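Local atomic coordinates of C protein alpha-antigen (PDB entry 1YWM), a protein that is a cell-wall-anchored surface protein of group B Streptococcus that may play a role in virulence and immunity, represented here by its N-terminal domain. Residues Thr124-Lys129 / Asp155-Asp160. Sequence-based numbering, arbitrary orientation.
Sequences TTLRDK and DTIKTD
Arg127 and Lys158 meet between two helices of the antiparallel three-helix bundle, their side chains crossing at about a right angle. NH2 of Arg127 lies 3.7 Å from CD of Lys158, at an oblique approach. CE of Lys158 sits at the edge of the guanidinium, in its plane, 3.8 Å from NH2 of Arg127. The Arg127 chain starts with CG anti to the carbonyl carbon (chi1 -76°) and then runs extended to NE, which carries the guanidinium across to the second helix. Bends at chi2 (92°) and chi4 fold the Lys158 chain, and its CD and CE lie next to NH2 of Arg127. One residue earlier on each helix, Leu126 and Ile157 both point toward the opposite helix, but they touch loosely, CD1 of Leu126 being 4.5 Å from CG2 of Ile157. Helix 168-182 packs against both, through Ile175 on Leu126 and Val178 on Ile157. The two cationic ends are close, with NH2 of Arg127 4.4 Å from NZ of Lys158. Asp162, one turn beyond Lys158 on the same helix, forms salt bridges with both; the one to Arg127 links the two helices. Its carboxylate probably offsets the like charges, consistent with a polar link beside the bundle's apolar interior.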
ATOM      1  N   THR A 124       4.889   3.529  -6.443  1.00 17.95           N
ATOM      2  CA  THR A 124       5.909   4.516  -6.799  1.00 17.91           C
ATOM      3  C   THR A 124       5.694   5.165  -8.186  1.00 19.72           C
ATOM      4  O   THR A 124       5.724   6.403  -8.318  1.00 16.73           O
ATOM      5  CB  THR A 124       7.331   3.918  -6.691  1.00 20.84           C
ATOM      6  OG1 THR A 124       7.621   3.605  -5.308  1.00 17.42           O
ATOM      7  CG2 THR A 124       8.385   4.979  -7.051  1.00 19.65           C
ATOM      8  N   THR A 125       5.499   4.344  -9.209  1.00 18.74           N
ATOM      9  CA  THR A 125       5.355   4.900 -10.562  1.00 23.45           C
ATOM     10  C   THR A 125       4.034   5.661 -10.718  1.00 20.91           C
ATOM     11  O   THR A 125       3.985   6.725 -11.356  1.00 18.80           O
ATOM     12  CB  THR A 125       5.474   3.802 -11.575  1.00 20.94           C
ATOM     13  OG1 THR A 125       6.816   3.271 -11.498  1.00 25.81           O
ATOM     14  CG2 THR A 125       5.388   4.398 -12.994  1.00 24.59           C
ATOM     15  N   LEU A 126       2.957   5.103 -10.162  1.00 16.56           N
ATOM     16  CA  LEU A 126       1.690   5.825 -10.115  1.00 15.55           C
ATOM     17  C   LEU A 126       1.872   7.185  -9.470  1.00 17.28           C
ATOM     18  O   LEU A 126       1.394   8.205 -10.007  1.00 16.00           O
ATOM     19  CB  LEU A 126       0.620   5.014  -9.373  1.00 12.55           C
ATOM     20  CG  LEU A 126      -0.755   5.647  -9.073  1.00 14.35           C
ATOM     21  CD1 LEU A 126      -1.461   6.018 -10.402  1.00 10.75           C
ATOM     22  CD2 LEU A 126      -1.591   4.614  -8.290  1.00 12.13           C
ATOM     23  N   ARG A 127       2.569   7.233  -8.336  1.00 14.20           N
ATOM     24  CA  ARG A 127       2.706   8.513  -7.630  1.00 16.86           C
ATOM     25  C   ARG A 127       3.520   9.525  -8.449  1.00 17.32           C
ATOM     26  O   ARG A 127       3.199  10.709  -8.482  1.00 16.45           O
ATOM     27  CB  ARG A 127       3.333   8.303  -6.249  1.00 16.53           C
ATOM     28  CG  ARG A 127       2.340   7.709  -5.222  1.00 11.80           C
ATOM     29  CD  ARG A 127       3.060   7.320  -3.875  1.00 14.87           C
ATOM     30  NE  ARG A 127       2.131   6.690  -2.941  1.00 21.71           N
ATOM     31  CZ  ARG A 127       1.193   7.326  -2.250  1.00 18.62           C
ATOM     32  NH1 ARG A 127       0.403   6.634  -1.444  1.00 15.39           N
ATOM     33  NH2 ARG A 127       1.038   8.654  -2.333  1.00 20.65           N
ATOM     34  N   ASP A 128       4.556   9.041  -9.134  1.00 14.80           N
ATOM     35  CA  ASP A 128       5.345   9.887 -10.028  1.00 17.33           C
ATOM     36  C   ASP A 128       4.480  10.385 -11.165  1.00 17.72           C
ATOM     37  O   ASP A 128       4.526  11.562 -11.504  1.00 15.55           O
ATOM     38  CB  ASP A 128       6.490   9.081 -10.654  1.00 23.62           C
ATOM     39  CG  ASP A 128       7.629   8.862  -9.702  1.00 31.28           C
ATOM     40  OD1 ASP A 128       7.667   9.535  -8.650  1.00 35.54           O
ATOM     41  OD2 ASP A 128       8.534   8.036  -9.935  1.00 37.25           O
ATOM     42  N   LYS A 129       3.726   9.479 -11.771  1.00 13.75           N
ATOM     43  CA  LYS A 129       2.812   9.854 -12.857  1.00 20.31           C
ATOM     44  C   LYS A 129       1.814  10.924 -12.413  1.00 16.34           C
ATOM     45  O   LYS A 129       1.530  11.900 -13.142  1.00 13.68           O
ATOM     46  CB  LYS A 129       2.078   8.627 -13.414  1.00 19.74           C
ATOM     47  CG  LYS A 129       1.347   8.875 -14.716  1.00 35.68           C
ATOM     48  CD  LYS A 129       2.345   9.258 -15.841  1.00 34.97           C
ATOM     49  CE  LYS A 129       1.716   9.255 -17.223  1.00 54.26           C
ATOM     50  NZ  LYS A 129       0.466  10.077 -17.287  1.00 50.27           N
ATOM     51  N   ASP A 155      -6.668  13.998  -7.245  1.00 13.30           N
ATOM     52  CA  ASP A 155      -6.874  14.025  -5.798  1.00 15.42           C
ATOM     53  C   ASP A 155      -7.640  12.819  -5.286  1.00 13.38           C
ATOM     54  O   ASP A 155      -7.328  12.297  -4.215  1.00 11.76           O
ATOM     55  CB  ASP A 155      -7.564  15.311  -5.348  1.00 12.43           C
ATOM     56  CG  ASP A 155      -6.706  16.527  -5.579  1.00 19.37           C
ATOM     57  OD1 ASP A 155      -7.247  17.650  -5.465  1.00 18.12           O
ATOM     58  OD2 ASP A 155      -5.490  16.438  -5.884  1.00 18.19           O
ATOM     59  N   THR A 156      -8.631  12.385  -6.045  1.00 14.43           N
ATOM     60  CA  THR A 156      -9.421  11.214  -5.670  1.00 17.65           C
ATOM     61  C   THR A 156      -8.537   9.945  -5.631  1.00 14.53           C
ATOM     62  O   THR A 156      -8.560   9.165  -4.649  1.00 15.01           O
ATOM     63  CB  THR A 156     -10.602  11.074  -6.658  1.00 17.33           C
ATOM     64  OG1 THR A 156     -11.496  12.194  -6.472  1.00 18.28           O
ATOM     65  CG2 THR A 156     -11.431   9.829  -6.351  1.00 23.93           C
ATOM     66  N   ILE A 157      -7.749   9.762  -6.682  1.00 13.43           N
ATOM     67  CA  ILE A 157      -6.812   8.659  -6.746  1.00 12.12           C
ATOM     68  C   ILE A 157      -5.760   8.739  -5.619  1.00 16.22           C
ATOM     69  O   ILE A 157      -5.435   7.728  -4.972  1.00 15.12           O
ATOM     70  CB  ILE A 157      -6.127   8.609  -8.132  1.00 13.00           C
ATOM     71  CG1 ILE A 157      -7.180   8.228  -9.205  1.00 12.67           C
ATOM     72  CG2 ILE A 157      -5.006   7.549  -8.105  1.00 19.29           C
ATOM     73  CD1 ILE A 157      -6.741   8.329 -10.687  1.00 12.45           C
ATOM     74  N   LYS A 158      -5.200   9.926  -5.406  1.00 14.88           N
ATOM     75  CA  LYS A 158      -4.146  10.059  -4.401  1.00 16.71           C
ATOM     76  C   LYS A 158      -4.689   9.765  -2.993  1.00 16.84           C
ATOM     77  O   LYS A 158      -4.046   9.070  -2.205  1.00 15.67           O
ATOM     78  CB  LYS A 158      -3.492  11.451  -4.489  1.00 16.43           C
ATOM     79  CG  LYS A 158      -2.549  11.832  -3.311  1.00 22.09           C
ATOM     80  CD  LYS A 158      -1.118  11.452  -3.584  1.00 27.98           C
ATOM     81  CE  LYS A 158      -0.078  12.248  -2.719  1.00 34.79           C
ATOM     82  NZ  LYS A 158      -0.493  12.634  -1.320  1.00 27.50           N
ATOM     83  N   THR A 159      -5.865  10.286  -2.685  1.00 12.10           N
ATOM     84  CA  THR A 159      -6.506   9.990  -1.383  1.00 13.05           C
ATOM     85  C   THR A 159      -6.701   8.475  -1.176  1.00 19.67           C
ATOM     86  O   THR A 159      -6.415   7.932  -0.101  1.00 16.02           O
ATOM     87  CB  THR A 159      -7.837  10.762  -1.292  1.00 20.60           C
ATOM     88  OG1 THR A 159      -7.538  12.163  -1.269  1.00 18.89           O
ATOM     89  CG2 THR A 159      -8.528  10.520   0.053  1.00 23.55           C
ATOM     90  N   ASP A 160      -7.136   7.814  -2.238  1.00 14.94           N
ATOM     91  CA  ASP A 160      -7.400   6.379  -2.248  1.00 16.09           C
ATOM     92  C   ASP A 160      -6.119   5.556  -1.965  1.00 18.33           C
ATOM     93  O   ASP A 160      -6.100   4.723  -1.050  1.00 20.39           O
ATOM     94  CB  ASP A 160      -8.032   6.038  -3.590  1.00 15.91           C
ATOM     95  CG  ASP A 160      -8.457   4.579  -3.700  1.00 24.75           C
ATOM     96  OD1 ASP A 160      -8.652   3.902  -2.676  1.00 19.67           O
ATOM     97  OD2 ASP A 160      -8.624   4.035  -4.794  1.00 15.31           O
TER